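Autoinducer 2 sensor kinase/phosphatase LuxQ (Vibrio cholerae, PDB 3C38) senses the autoinducer 2–LuxP complex in quorum sensing, acting as a histidine kinase at low cell density and a phosphatase at high density. Local coordinates at residues Ile42-Thr47 with Arg139-Ile144; Leu180-Asp185 with Leu232-Ile237. All blocks are in the same frame, centred on the assembly; numbering follows the deposited sequence.

Interaction 1 (Ile42-Thr47 with Arg139-Ile144); sequences IHQDST and RRSSLI
Asp45 and Arg139 form a salt bridge between the C-terminal end of helix 22-47 and strand 134-143. The guanidinium grips the carboxylate end-on with two nitrogens, one to each oxygen. NH2 of Arg139 reaches OD2 of Asp45 at 2.9 Å, on the syn lone pair of that oxygen. NH1 of Arg139 reaches OD1 of Asp45 at 3.0 Å and from above the carboxylate plane; the carboxylate and guanidinium planes are 57° apart. The N-H of this second bond points almost straight at the oxygen. OD1 of Asp45 takes a further bond from OG of Ser141, at 2.8 Å on the anti side.

NH1 of Arg139 also donates to OE1 of Gln44, 2.6 Å away and in the guanidinium plane. The other end of the Gln44 amide turns back to the strand: its NE2 gives a bond of 2.9 Å to the backbone O of Arg139. In both of these hydrogen bonds the donor stands above the carbonyl plane of its acceptor, not on a lone pair. Nearer the Gln44 backbone, CG of Gln44 rests on CB of Ser141 at 3.6 Å.

Gln44 reaches the strand as an extended chain, with CG anti to the backbone N (chi1 164°). The Arg139 chain is extended from CG to NE, and Trp122 touches it. Backbone bonds to Val157 and Leu155 hold Arg139 and Ser141 in the five-stranded antiparallel sheet of this periplasmic, Cache-clan domain. The long N-terminal helix lies over that sheet, with its local axis 19° from the strand.

Gln44, Arg139 and Ser141 are buried; with the partly exposed Asp45 their polar groups satisfy one another across the interface. The paired charges and the shared bonds at NH1 and OD1 would limit rotation of the guanidinium and probably favour an ionised Asp45.

Interaction 2 (Leu180-Asp185 with Leu232-Ile237); sequences LVLAVD and LCVYSI
Leu182 and Val234 meet at the apolar centre of this strand pair, CD1 of Leu182 lying 3.8 Å from CG2 of Val234. The other branch of the valine, CG1, touches CD2 of Leu180 at 3.9 Å. CD1 of Leu182 also approaches CB of Leu232. On the same face CD2 of Leu180 packs on CB of Ser236. Leu168 and Ile171 of helix 165-174 cover Leu180.

The other face holds Val181, Ala183, Cys233 and Tyr235. CB of Ala183 sits at the edge of the Tyr235 ring, in its plane and 3.7 Å from CE1. SG of Cys233 lies over one ring face, offset toward the rim. Val204 of helix 201-205 touches both Val181 and Tyr235.

These strands are the two central members of the four-stranded antiparallel sheet in the periplasmic domain, which belongs to the Cache clan. Strand 187-191 flanks one of them and strand 216-225 the other. Val181 with Tyr235 and Ala183 with Cys233 are hydrogen-bonded pairs. N of Tyr235 binds O of Val181 at 2.8 Å, and N of Cys233 binds O of Ala183 at 2.9 Å. CA of Leu180 adds a C-H contact to O of Tyr235 at 3.2 Å. At the polar edge, OH of Tyr235 lies 3.3 Å from the backbone O of Asp185, at best a weak bond.

The modelled chain opens with helix 22-47, whose last turns supply the first half of interaction 1. It then runs through three shorter helices and three strands of the five-stranded sheet before strand 134-143 closes that loop, 92 residues on. Interaction 2 opens only afterwards, past strand 153-160 and helix 165-174. It closes a shorter loop, its ends 47 residues apart, that holds helix 201-205 and strands of the four-stranded sheet. The two loops follow in series and neither nest nor cross. The centres of interactions 1 and 2 are about 29 Å apart, on opposite sides of the chain's centre. Interaction 1 ties the long helix to one sheet; interaction 2 joins the inner strands of the other.

Interaction 1 (Ile42-Thr47 with Arg139-Ile144)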
loop_
_atom_site.group_PDB
_atom_site.type_symbol
_atom_site.label_atom_id
_atom_site.label_comp_id
_atom_site.label_asym_id
_atom_site.label_seq_id
_atom_site.Cartn_x
_atom_site.Cartn_y
_atom_site.Cartn_z
ATOM N N ILE A 42 -1.205 -6.700 10.584
ATOM C CA ILE A 42 -1.617 -6.952 11.959
ATOM C C ILE A 42 -3.038 -6.457 12.224
ATOM O O ILE A 42 -3.880 -7.207 12.715
ATOM C CB ILE A 42 -0.645 -6.280 12.954
ATOM C CG1 ILE A 42 0.710 -6.990 12.898
ATOM C CG2 ILE A 42 -1.219 -6.311 14.365
ATOM C CD1 ILE A 42 1.800 -6.309 13.723
ATOM N N HIS A 43 -3.308 -5.199 11.903
ATOM C CA HIS A 43 -4.644 -4.664 12.107
ATOM C C HIS A 43 -5.670 -5.394 11.245
ATOM O O HIS A 43 -6.772 -5.681 11.700
ATOM C CB HIS A 43 -4.672 -3.165 11.821
ATOM C CG HIS A 43 -3.873 -2.362 12.800
ATOM N ND1 HIS A 43 -3.982 -2.536 14.163
ATOM C CD2 HIS A 43 -2.940 -1.396 12.614
ATOM C CE1 HIS A 43 -3.148 -1.712 14.776
ATOM N NE2 HIS A 43 -2.507 -1.011 13.861
ATOM N N GLN A 44 -5.299 -5.700 10.007
ATOM C CA GLN A 44 -6.193 -6.415 9.103
ATOM C C GLN A 44 -6.608 -7.768 9.688
ATOM O O GLN A 44 -7.803 -8.042 9.848
ATOM C CB GLN A 44 -5.520 -6.626 7.736
ATOM C CG GLN A 44 -6.198 -7.681 6.869
ATOM C CD GLN A 44 -5.623 -7.782 5.460
ATOM O OE1 GLN A 44 -4.404 -7.775 5.261
ATOM N NE2 GLN A 44 -6.510 -7.894 4.475
ATOM N N ASP A 45 -5.619 -8.600 10.007
ATOM C CA ASP A 45 -5.872 -9.932 10.555
ATOM C C ASP A 45 -6.606 -9.937 11.892
ATOM O O ASP A 45 -7.329 -10.884 12.222
ATOM C CB ASP A 45 -4.558 -10.701 10.689
ATOM C CG ASP A 45 -4.000 -11.113 9.351
ATOM O OD1 ASP A 45 -4.779 -11.138 8.381
ATOM O OD2 ASP A 45 -2.802 -11.428 9.265
ATOM N N SER A 46 -6.418 -8.871 12.655
ATOM C CA SER A 46 -7.063 -8.733 13.948
ATOM C C SER A 46 -8.524 -8.336 13.746
ATOM O O SER A 46 -9.419 -8.819 14.440
ATOM C CB SER A 46 -6.343 -7.666 14.769
ATOM O OG SER A 46 -6.824 -7.660 16.094
ATOM N N THR A 47 -8.764 -7.456 12.785
ATOM C CA THR A 47 -10.117 -7.010 12.502
ATOM C C THR A 47 -10.901 -8.104 11.785
ATOM O O THR A 47 -12.127 -8.146 11.850
ATOM C CB THR A 47 -10.098 -5.756 11.632
ATOM O OG1 THR A 47 -9.434 -4.705 12.341
ATOM C CG2 THR A 47 -11.513 -5.314 11.290
ATOM N N ARG A 139 -3.802 -7.041 0.168
ATOM C CA ARG A 139 -3.733 -8.239 0.985
ATOM C C ARG A 139 -5.142 -8.674 1.368
ATOM O O ARG A 139 -6.010 -7.845 1.648
ATOM C CB ARG A 139 -2.881 -7.977 2.227
ATOM C CG ARG A 139 -2.566 -9.217 3.045
ATOM C CD ARG A 139 -1.505 -8.903 4.080
ATOM N NE ARG A 139 -1.200 -10.063 4.913
ATOM C CZ ARG A 139 -1.981 -10.494 5.897
ATOM N NH1 ARG A 139 -3.112 -9.854 6.175
ATOM N NH2 ARG A 139 -1.626 -11.562 6.598
ATOM N N ARG A 140 -5.357 -9.987 1.360
ATOM C CA ARG A 140 -6.662 -10.570 1.683
ATOM C C ARG A 140 -6.649 -11.316 3.026
ATOM O O ARG A 140 -5.689 -12.006 3.359
ATOM C CB ARG A 140 -7.061 -11.553 0.571
ATOM C CG ARG A 140 -8.498 -12.007 0.611
ATOM C CD ARG A 140 -8.769 -13.112 -0.409
ATOM N NE ARG A 140 -8.034 -14.325 -0.086
ATOM C CZ ARG A 140 -8.388 -15.543 -0.479
ATOM N NH1 ARG A 140 -9.477 -15.720 -1.217
ATOM N NH2 ARG A 140 -7.654 -16.591 -0.121
ATOM N N SER A 141 -7.721 -11.182 3.794
ATOM C CA SER A 141 -7.816 -11.885 5.066
ATOM C C SER A 141 -9.194 -12.538 5.201
ATOM O O SER A 141 -10.225 -11.868 5.145
ATOM C CB SER A 141 -7.568 -10.924 6.233
ATOM O OG SER A 141 -7.422 -11.641 7.450
ATOM N N SER A 142 -9.200 -13.852 5.383
ATOM C CA SER A 142 -10.442 -14.614 5.510
ATOM C C SER A 142 -11.342 -14.106 6.627
ATOM O O SER A 142 -10.870 -13.748 7.700
ATOM C CB SER A 142 -10.113 -16.085 5.760
ATOM O OG SER A 142 -9.097 -16.535 4.869
ATOM N N LEU A 143 -12.643 -14.064 6.361
ATOM C CA LEU A 143 -13.623 -13.627 7.353
ATOM C C LEU A 143 -14.422 -14.865 7.733
ATOM O O LEU A 143 -15.345 -15.265 7.023
ATOM C CB LEU A 143 -14.561 -12.569 6.769
ATOM C CG LEU A 143 -13.931 -11.219 6.437
ATOM C CD1 LEU A 143 -14.934 -10.341 5.713
ATOM C CD2 LEU A 143 -13.460 -10.548 7.721
ATOM N N ILE A 144 -14.048 -15.478 8.850
ATOM C CA ILE A 144 -14.712 -16.683 9.324
ATOM C C ILE A 144 -15.720 -16.355 10.417
ATOM O O ILE A 144 -15.705 -15.261 10.979
ATOM C CB ILE A 144 -13.662 -17.688 9.813
ATOM C CG1 ILE A 144 -12.764 -18.056 8.629
ATOM C CG2 ILE A 144 -14.328 -18.932 10.381
ATOM C CD1 ILE A 144 -11.478 -18.755 8.993
#

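Interaction 2 (Leu180-Asp185 with Leu232-Ile237)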
loop_
_atom_site.group_PDB
_atom_site.type_symbol
_atom_site.label_atom_id
_atom_site.label_comp_id
_atom_site.label_asym_id
_atom_site.label_seq_id
_atom_site.Cartn_x
_atom_site.Cartn_y
_atom_site.Cartn_z
ATOM N N LEU A 180 13.759 11.202 -1.099
ATOM C CA LEU A 180 13.482 9.907 -1.699
ATOM C C LEU A 180 12.526 10.061 -2.876
ATOM O O LEU A 180 11.728 11.000 -2.944
ATOM C CB LEU A 180 12.854 8.944 -0.684
ATOM C CG LEU A 180 13.619 8.519 0.570
ATOM C CD1 LEU A 180 12.673 7.657 1.410
ATOM C CD2 LEU A 180 14.894 7.744 0.218
ATOM N N VAL A 181 12.621 9.120 -3.805
ATOM C CA VAL A 181 11.748 9.089 -4.969
ATOM C C VAL A 181 11.343 7.634 -5.187
ATOM O O VAL A 181 12.202 6.762 -5.365
ATOM C CB VAL A 181 12.463 9.564 -6.253
ATOM C CG1 VAL A 181 11.486 9.481 -7.417
ATOM C CG2 VAL A 181 13.001 10.987 -6.081
ATOM N N LEU A 182 10.045 7.364 -5.151
ATOM C CA LEU A 182 9.567 6.012 -5.377
ATOM C C LEU A 182 9.166 5.972 -6.839
ATOM O O LEU A 182 8.348 6.770 -7.295
ATOM C CB LEU A 182 8.368 5.684 -4.479
ATOM C CG LEU A 182 7.708 4.313 -4.709
ATOM C CD1 LEU A 182 8.742 3.209 -4.526
ATOM C CD2 LEU A 182 6.551 4.118 -3.736
ATOM N N ALA A 183 9.754 5.044 -7.580
ATOM C CA ALA A 183 9.452 4.957 -8.998
ATOM C C ALA A 183 9.339 3.540 -9.525
ATOM O O ALA A 183 9.738 2.580 -8.868
ATOM C CB ALA A 183 10.520 5.709 -9.789
ATOM N N VAL A 184 8.783 3.448 -10.729
ATOM C CA VAL A 184 8.621 2.197 -11.452
ATOM C C VAL A 184 9.351 2.441 -12.765
ATOM O O VAL A 184 8.853 3.158 -13.631
ATOM C CB VAL A 184 7.130 1.887 -11.760
ATOM C CG1 VAL A 184 7.034 0.638 -12.626
ATOM C CG2 VAL A 184 6.347 1.697 -10.468
ATOM N N ASP A 185 10.538 1.865 -12.898
ATOM C CA ASP A 185 11.350 2.028 -14.101
ATOM C C ASP A 185 11.885 3.464 -14.166
ATOM O O ASP A 185 12.842 3.822 -13.479
ATOM C CB ASP A 185 10.508 1.707 -15.344
ATOM C CG ASP A 185 11.307 1.774 -16.639
ATOM O OD1 ASP A 185 12.557 1.809 -16.586
ATOM O OD2 ASP A 185 10.679 1.778 -17.719
ATOM N N LEU A 232 9.502 -1.976 -7.763
ATOM C CA LEU A 232 9.392 -0.718 -7.027
ATOM C C LEU A 232 10.800 -0.297 -6.616
ATOM O O LEU A 232 11.446 -0.987 -5.827
ATOM C CB LEU A 232 8.542 -0.903 -5.776
ATOM C CG LEU A 232 7.099 -1.374 -5.974
ATOM C CD1 LEU A 232 6.478 -1.665 -4.597
ATOM C CD2 LEU A 232 6.289 -0.320 -6.741
ATOM N N CYS A 233 11.271 0.828 -7.154
ATOM C CA CYS A 233 12.608 1.322 -6.849
ATOM C C CYS A 233 12.629 2.629 -6.060
ATOM O O CYS A 233 12.057 3.640 -6.462
ATOM C CB CYS A 233 13.405 1.510 -8.141
ATOM S SG CYS A 233 15.099 2.132 -7.894
ATOM N N VAL A 234 13.304 2.601 -4.926
ATOM C CA VAL A 234 13.413 3.787 -4.112
ATOM C C VAL A 234 14.770 4.446 -4.332
ATOM O O VAL A 234 15.815 3.859 -4.035
ATOM C CB VAL A 234 13.259 3.466 -2.624
ATOM C CG1 VAL A 234 13.507 4.735 -1.802
ATOM C CG2 VAL A 234 11.847 2.909 -2.350
ATOM N N TYR A 235 14.748 5.661 -4.871
ATOM C CA TYR A 235 15.976 6.409 -5.097
ATOM C C TYR A 235 16.211 7.255 -3.857
ATOM O O TYR A 235 15.315 8.000 -3.423
ATOM C CB TYR A 235 15.850 7.313 -6.323
ATOM C CG TYR A 235 15.667 6.566 -7.623
ATOM C CD1 TYR A 235 14.399 6.244 -8.091
ATOM C CD2 TYR A 235 16.773 6.172 -8.384
ATOM C CE1 TYR A 235 14.231 5.551 -9.286
ATOM C CE2 TYR A 235 16.618 5.479 -9.572
ATOM C CZ TYR A 235 15.345 5.171 -10.019
ATOM O OH TYR A 235 15.184 4.468 -11.189
ATOM N N SER A 236 17.398 7.121 -3.273
ATOM C CA SER A 236 17.746 7.877 -2.077
ATOM C C SER A 236 18.875 8.828 -2.453
ATOM O O SER A 236 19.862 8.426 -3.075
ATOM C CB SER A 236 18.175 6.939 -0.935
ATOM O OG SER A 236 19.343 6.210 -1.272
ATOM N N ILE A 237 18.722 10.093 -2.079
ATOM C CA ILE A 237 19.713 11.087 -2.429
ATOM C C ILE A 237 20.452 11.629 -1.229
ATOM O O ILE A 237 19.844 12.021 -0.237
ATOM C CB ILE A 237 19.056 12.257 -3.174
ATOM C CG1 ILE A 237 17.936 11.720 -4.066
ATOM C CG2 ILE A 237 20.086 12.973 -4.041
ATOM C CD1 ILE A 237 17.098 12.785 -4.690
#